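Local structure of cysteine desulfurase (Thermococcus onnurineus, 5B89) at residues Met21-Leu33 against Ser393-Thr405. The protein probably releases sulfur from L-cysteine with the help of pyridoxal 5'-phosphate, passing it to a carrier and leaving L-alanine. Numbering follows the deposited sequence.
Sequences MRIPEDVRKDIPL and SFHVYNSLEEVET
Arg28 reaches from the short helix 25-28 to the turn His395-Asn398 and the first turn of helix 400-415; its NH1 gives two nearly straight hydrogen bonds, to Tyr397 O (3.0 Å) and to Glu402 OE2 (2.9 Å). Both acceptors lie at the edge of the guanidinium, in its plane, whereas NH1 stands above the carboxylate, the two flat groups being almost perpendicular (83°). A bend at chi3 (69°) turns the guanidinium toward this pair after CG has passed 3.2 Å from Tyr397 O. The looser, watered side is at NH2, which makes a weak bond to Glu402 OE2 and donates to a water that also lies beside Glu402 OE2. Ser399 and Glu402 form a capping box at the start of helix 400-415, in the C-terminal part of the fold-type I architecture of this class-V aminotransferase family, against which segment 21-33 packs: Glu402 N donates to Ser399 OG, and Ser399 N to Glu402 OE1, which Asn398 ND2 meets from the opposite face. A leucine in place of Arg28 would probably leave OE2 of the capping glutamate without its cationic mate and Tyr397 O without this donor. The tightly packed side is apolar. Ile31 CD1 presses on Tyr397 CD2 at 3.4 Å, Val27 CG1 comes to the ring edge, and the Tyr397 hydroxyl is hydrogen-bonded to Asn42 OD1. Ile23 CG2 meets Val396 CG2 at 3.7 Å. Beside them Pro24, after a cis peptide bond, sets CB 3.3 Å from Val396 O, a buried carbonyl with no hydrogen-bond partner.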
loop_
_atom_site.group_PDB
_atom_site.type_symbol
_atom_site.label_atom_id
_atom_site.label_comp_id
_atom_site.label_asym_id
_atom_site.label_seq_id
_atom_site.Cartn_x
_atom_site.Cartn_y
_atom_site.Cartn_z
ATOM N N MET B 21 -17.853 -21.801 -19.692
ATOM C CA MET B 21 -16.425 -21.940 -19.814
ATOM C C MET B 21 -15.911 -23.324 -19.548
ATOM O O MET B 21 -16.438 -24.015 -18.749
ATOM C CB MET B 21 -15.746 -21.122 -18.705
ATOM C CG MET B 21 -15.612 -19.636 -18.867
ATOM S SD MET B 21 -15.076 -18.803 -17.344
ATOM C CE MET B 21 -14.125 -20.060 -16.663
ATOM N N ARG B 22 -14.826 -23.661 -20.194
ATOM C CA ARG B 22 -14.169 -24.890 -19.944
ATOM C C ARG B 22 -13.142 -24.613 -18.826
ATOM O O ARG B 22 -12.314 -23.783 -18.985
ATOM C CB ARG B 22 -13.412 -25.383 -21.162
ATOM C CG ARG B 22 -14.238 -25.743 -22.341
ATOM C CD ARG B 22 -13.448 -26.630 -23.281
ATOM N NE ARG B 22 -12.148 -26.106 -23.677
ATOM C CZ ARG B 22 -11.958 -24.938 -24.277
ATOM N NH1 ARG B 22 -13.003 -24.162 -24.534
ATOM N NH2 ARG B 22 -10.748 -24.548 -24.623
ATOM N N ILE B 23 -13.236 -25.306 -17.714
ATOM C CA ILE B 23 -12.291 -25.159 -16.609
ATOM C C ILE B 23 -11.451 -26.404 -16.614
ATOM O O ILE B 23 -11.977 -27.465 -16.633
ATOM C CB ILE B 23 -13.056 -25.187 -15.279
ATOM C CG1 ILE B 23 -13.972 -24.004 -15.171
ATOM C CG2 ILE B 23 -12.133 -25.321 -14.075
ATOM C CD1 ILE B 23 -13.302 -22.705 -15.402
ATOM N N PRO B 24 -10.067 -26.354 -16.592
ATOM C CA PRO B 24 -9.393 -25.056 -16.456
ATOM C C PRO B 24 -8.919 -24.314 -17.720
ATOM O O PRO B 24 -8.388 -23.221 -17.664
ATOM C CB PRO B 24 -8.161 -25.457 -15.667
ATOM C CG PRO B 24 -7.773 -26.763 -16.208
ATOM C CD PRO B 24 -9.007 -27.465 -16.505
ATOM N N GLU B 25 -9.103 -24.950 -18.852
ATOM C CA GLU B 25 -8.605 -24.424 -20.104
ATOM C C GLU B 25 -8.866 -23.001 -20.448
ATOM O O GLU B 25 -7.991 -22.342 -20.878
ATOM C CB GLU B 25 -9.085 -25.323 -21.257
ATOM C CG GLU B 25 -8.530 -26.730 -21.143
ATOM C CD GLU B 25 -9.446 -27.716 -20.407
ATOM O OE1 GLU B 25 -9.183 -28.928 -20.536
ATOM O OE2 GLU B 25 -10.366 -27.312 -19.764
ATOM N N ASP B 26 -10.081 -22.538 -20.269
ATOM C CA ASP B 26 -10.430 -21.167 -20.681
ATOM C C ASP B 26 -9.875 -20.104 -19.687
ATOM O O ASP B 26 -9.805 -18.919 -20.050
ATOM C CB ASP B 26 -11.935 -20.966 -20.801
ATOM C CG ASP B 26 -12.477 -21.601 -22.077
ATOM O OD1 ASP B 26 -11.639 -21.882 -22.972
ATOM O OD2 ASP B 26 -13.694 -21.867 -22.176
ATOM N N VAL B 27 -9.432 -20.520 -18.523
ATOM C CA VAL B 27 -8.708 -19.624 -17.609
ATOM C C VAL B 27 -7.235 -19.563 -18.007
ATOM O O VAL B 27 -6.582 -18.485 -18.055
ATOM C CB VAL B 27 -8.918 -20.050 -16.166
ATOM C CG1 VAL B 27 -8.257 -18.999 -15.226
ATOM C CG2 VAL B 27 -10.401 -20.062 -15.867
ATOM N N ARG B 28 -6.627 -20.692 -18.270
ATOM C CA ARG B 28 -5.230 -20.857 -18.608
ATOM C C ARG B 28 -4.900 -20.059 -19.855
ATOM O O ARG B 28 -3.761 -19.550 -19.941
ATOM C CB ARG B 28 -4.870 -22.292 -18.804
ATOM C CG ARG B 28 -4.974 -23.154 -17.531
ATOM C CD ARG B 28 -4.855 -24.622 -17.837
ATOM N NE ARG B 28 -3.532 -25.009 -18.271
ATOM C CZ ARG B 28 -2.514 -25.270 -17.505
ATOM N NH1 ARG B 28 -2.529 -25.156 -16.179
ATOM N NH2 ARG B 28 -1.317 -25.623 -18.004
ATOM N N LYS B 29 -5.823 -19.904 -20.761
ATOM C CA LYS B 29 -5.551 -19.124 -21.961
ATOM C C LYS B 29 -5.263 -17.671 -21.707
ATOM O O LYS B 29 -4.741 -17.040 -22.536
ATOM C CB LYS B 29 -6.726 -19.146 -22.910
ATOM C CG LYS B 29 -6.913 -20.425 -23.638
ATOM C CD LYS B 29 -8.256 -20.379 -24.335
ATOM C CE LYS B 29 -8.092 -20.196 -25.814
ATOM N NZ LYS B 29 -7.600 -21.475 -26.374
ATOM N N ASP B 30 -5.641 -17.164 -20.548
ATOM C CA ASP B 30 -5.395 -15.791 -20.191
ATOM C C ASP B 30 -4.151 -15.588 -19.305
ATOM O O ASP B 30 -3.883 -14.493 -18.934
ATOM C CB ASP B 30 -6.563 -15.217 -19.403
ATOM C CG ASP B 30 -7.816 -15.046 -20.232
ATOM O OD1 ASP B 30 -7.711 -14.873 -21.412
ATOM O OD2 ASP B 30 -8.889 -15.124 -19.685
ATOM N N ILE B 31 -3.438 -16.652 -19.005
ATOM C CA ILE B 31 -2.273 -16.618 -18.117
ATOM C C ILE B 31 -1.070 -17.282 -18.797
ATOM O O ILE B 31 -0.907 -18.450 -18.742
ATOM C CB ILE B 31 -2.586 -17.333 -16.789
ATOM C CG1 ILE B 31 -3.851 -16.730 -16.159
ATOM C CG2 ILE B 31 -1.436 -17.178 -15.826
ATOM C CD1 ILE B 31 -4.439 -17.535 -15.030
ATOM N N PRO B 32 -0.236 -16.475 -19.422
ATOM C CA PRO B 32 0.857 -17.042 -20.162
ATOM C C PRO B 32 1.789 -17.876 -19.380
ATOM O O PRO B 32 2.350 -18.891 -19.880
ATOM C CB PRO B 32 1.666 -15.780 -20.628
ATOM C CG PRO B 32 0.673 -14.730 -20.646
ATOM C CD PRO B 32 -0.409 -15.041 -19.661
ATOM N N LEU B 33 2.053 -17.583 -18.096
ATOM C CA LEU B 33 2.922 -18.443 -17.309
ATOM C C LEU B 33 2.473 -19.909 -17.169
ATOM O O LEU B 33 3.337 -20.713 -16.900
ATOM C CB LEU B 33 3.197 -17.828 -15.925
ATOM C CG LEU B 33 4.288 -16.782 -15.980
ATOM C CD1 LEU B 33 4.223 -15.861 -14.688
ATOM C CD2 LEU B 33 5.664 -17.444 -16.050
ATOM N N SER B 393 -0.100 -25.550 -3.605
ATOM C CA SER B 393 -1.358 -24.870 -3.448
ATOM C C SER B 393 -1.862 -24.458 -4.811
ATOM O O SER B 393 -1.120 -24.120 -5.689
ATOM C CB SER B 393 -1.224 -23.680 -2.523
ATOM O OG SER B 393 -0.237 -22.867 -2.966
ATOM N N PHE B 394 -3.165 -24.507 -4.928
ATOM C CA PHE B 394 -3.853 -24.370 -6.175
ATOM C C PHE B 394 -4.828 -23.234 -6.401
ATOM O O PHE B 394 -5.252 -22.608 -5.493
ATOM C CB PHE B 394 -4.685 -25.658 -6.354
ATOM C CG PHE B 394 -3.929 -26.950 -6.130
ATOM C CD1 PHE B 394 -2.886 -27.322 -6.928
ATOM C CD2 PHE B 394 -4.341 -27.829 -5.139
ATOM C CE1 PHE B 394 -2.228 -28.516 -6.714
ATOM C CE2 PHE B 394 -3.686 -29.007 -4.921
ATOM C CZ PHE B 394 -2.631 -29.353 -5.712
ATOM N N HIS B 395 -5.164 -23.064 -7.673
ATOM C CA HIS B 395 -6.209 -22.186 -8.123
ATOM C C HIS B 395 -6.942 -22.901 -9.285
ATOM O O HIS B 395 -6.561 -23.919 -9.698
ATOM C CB HIS B 395 -5.794 -20.740 -8.471
ATOM C CG HIS B 395 -6.865 -19.745 -8.167
ATOM N ND1 HIS B 395 -6.637 -18.464 -7.710
ATOM C CD2 HIS B 395 -8.195 -19.881 -8.240
ATOM C CE1 HIS B 395 -7.800 -17.881 -7.484
ATOM N NE2 HIS B 395 -8.748 -18.732 -7.779
ATOM N N VAL B 396 -7.997 -22.274 -9.746
ATOM C CA VAL B 396 -8.871 -22.797 -10.786
ATOM C C VAL B 396 -8.200 -23.100 -12.106
ATOM O O VAL B 396 -8.679 -23.889 -12.847
ATOM C CB VAL B 396 -10.137 -21.911 -10.946
ATOM C CG1 VAL B 396 -9.810 -20.582 -11.580
ATOM C CG2 VAL B 396 -11.237 -22.635 -11.717
ATOM N N TYR B 397 -7.090 -22.444 -12.358
ATOM C CA TYR B 397 -6.309 -22.642 -13.571
ATOM C C TYR B 397 -5.365 -23.835 -13.532
ATOM O O TYR B 397 -4.848 -24.187 -14.495
ATOM C CB TYR B 397 -5.544 -21.361 -13.992
ATOM C CG TYR B 397 -4.828 -20.640 -12.882
ATOM C CD1 TYR B 397 -3.689 -21.115 -12.342
ATOM C CD2 TYR B 397 -5.331 -19.478 -12.401
ATOM C CE1 TYR B 397 -3.056 -20.443 -11.335
ATOM C CE2 TYR B 397 -4.725 -18.801 -11.390
ATOM C CZ TYR B 397 -3.601 -19.291 -10.872
ATOM O OH TYR B 397 -3.057 -18.578 -9.846
ATOM N N ASN B 398 -5.144 -24.412 -12.384
ATOM C CA ASN B 398 -4.399 -25.622 -12.228
ATOM C C ASN B 398 -5.241 -26.833 -12.671
ATOM O O ASN B 398 -6.407 -26.822 -12.675
ATOM C CB ASN B 398 -3.826 -25.827 -10.841
ATOM C CG ASN B 398 -2.832 -24.798 -10.446
ATOM O OD1 ASN B 398 -3.044 -24.128 -9.400
ATOM N ND2 ASN B 398 -1.747 -24.625 -11.222
ATOM N N SER B 399 -4.526 -27.798 -13.273
ATOM C CA SER B 399 -5.175 -28.964 -13.928
ATOM C C SER B 399 -4.746 -30.302 -13.298
ATOM O O SER B 399 -3.705 -30.488 -12.709
ATOM C CB SER B 399 -4.723 -28.989 -15.436
ATOM O OG SER B 399 -3.405 -29.389 -15.559
ATOM N N LEU B 400 -5.690 -31.281 -13.543
ATOM C CA LEU B 400 -5.330 -32.649 -13.103
ATOM C C LEU B 400 -4.049 -33.246 -13.801
ATOM O O LEU B 400 -3.297 -33.941 -13.253
ATOM C CB LEU B 400 -6.508 -33.587 -13.258
ATOM C CG LEU B 400 -7.596 -33.463 -12.149
ATOM C CD1 LEU B 400 -8.908 -34.128 -12.576
ATOM C CD2 LEU B 400 -7.010 -33.985 -10.858
ATOM N N GLU B 401 -3.856 -32.811 -15.045
ATOM C CA GLU B 401 -2.629 -33.126 -15.816
ATOM C C GLU B 401 -1.367 -32.702 -15.106
ATOM O O GLU B 401 -0.372 -33.391 -14.997
ATOM C CB GLU B 401 -2.717 -32.585 -17.238
ATOM C CG GLU B 401 -3.722 -33.307 -18.128
ATOM C CD GLU B 401 -5.138 -32.710 -18.086
ATOM O OE1 GLU B 401 -5.963 -33.107 -18.979
ATOM O OE2 GLU B 401 -5.528 -31.882 -17.195
ATOM N N GLU B 402 -1.446 -31.441 -14.550
ATOM C CA GLU B 402 -0.388 -30.974 -13.754
ATOM C C GLU B 402 -0.115 -31.761 -12.458
ATOM O O GLU B 402 0.985 -31.955 -12.082
ATOM C CB GLU B 402 -0.610 -29.459 -13.376
ATOM C CG GLU B 402 -0.520 -28.471 -14.538
ATOM C CD GLU B 402 -0.784 -27.015 -14.110
ATOM O OE1 GLU B 402 -1.638 -26.803 -13.208
ATOM O OE2 GLU B 402 -0.236 -26.055 -14.734
ATOM N N VAL B 403 -1.221 -32.161 -11.787
ATOM C CA VAL B 403 -1.078 -32.936 -10.624
ATOM C C VAL B 403 -0.424 -34.288 -10.974
ATOM O O VAL B 403 0.421 -34.717 -10.262
ATOM C CB VAL B 403 -2.476 -33.122 -9.955
ATOM C CG1 VAL B 403 -2.460 -34.183 -8.855
ATOM C CG2 VAL B 403 -2.940 -31.753 -9.344
ATOM N N GLU B 404 -0.811 -34.869 -12.092
ATOM C CA GLU B 404 -0.206 -36.136 -12.506
ATOM C C GLU B 404 1.297 -35.973 -12.817
ATOM O O GLU B 404 2.069 -36.794 -12.495
ATOM C CB GLU B 404 -0.967 -36.763 -13.653
ATOM C CG GLU B 404 -2.426 -37.112 -13.400
ATOM C CD GLU B 404 -2.645 -38.264 -12.468
ATOM O OE1 GLU B 404 -1.722 -38.893 -12.073
ATOM O OE2 GLU B 404 -3.793 -38.477 -12.162
ATOM N N THR B 405 1.673 -34.859 -13.437
ATOM C CA THR B 405 3.067 -34.596 -13.682
ATOM C C THR B 405 3.824 -34.501 -12.350
ATOM O O THR B 405 4.814 -35.060 -12.181
ATOM C CB THR B 405 3.237 -33.330 -14.519
ATOM O OG1 THR B 405 2.570 -33.521 -15.729
ATOM C CG2 THR B 405 4.699 -32.976 -14.768
HETATM O O HOH W 1 1.378 -26.166 -16.790
#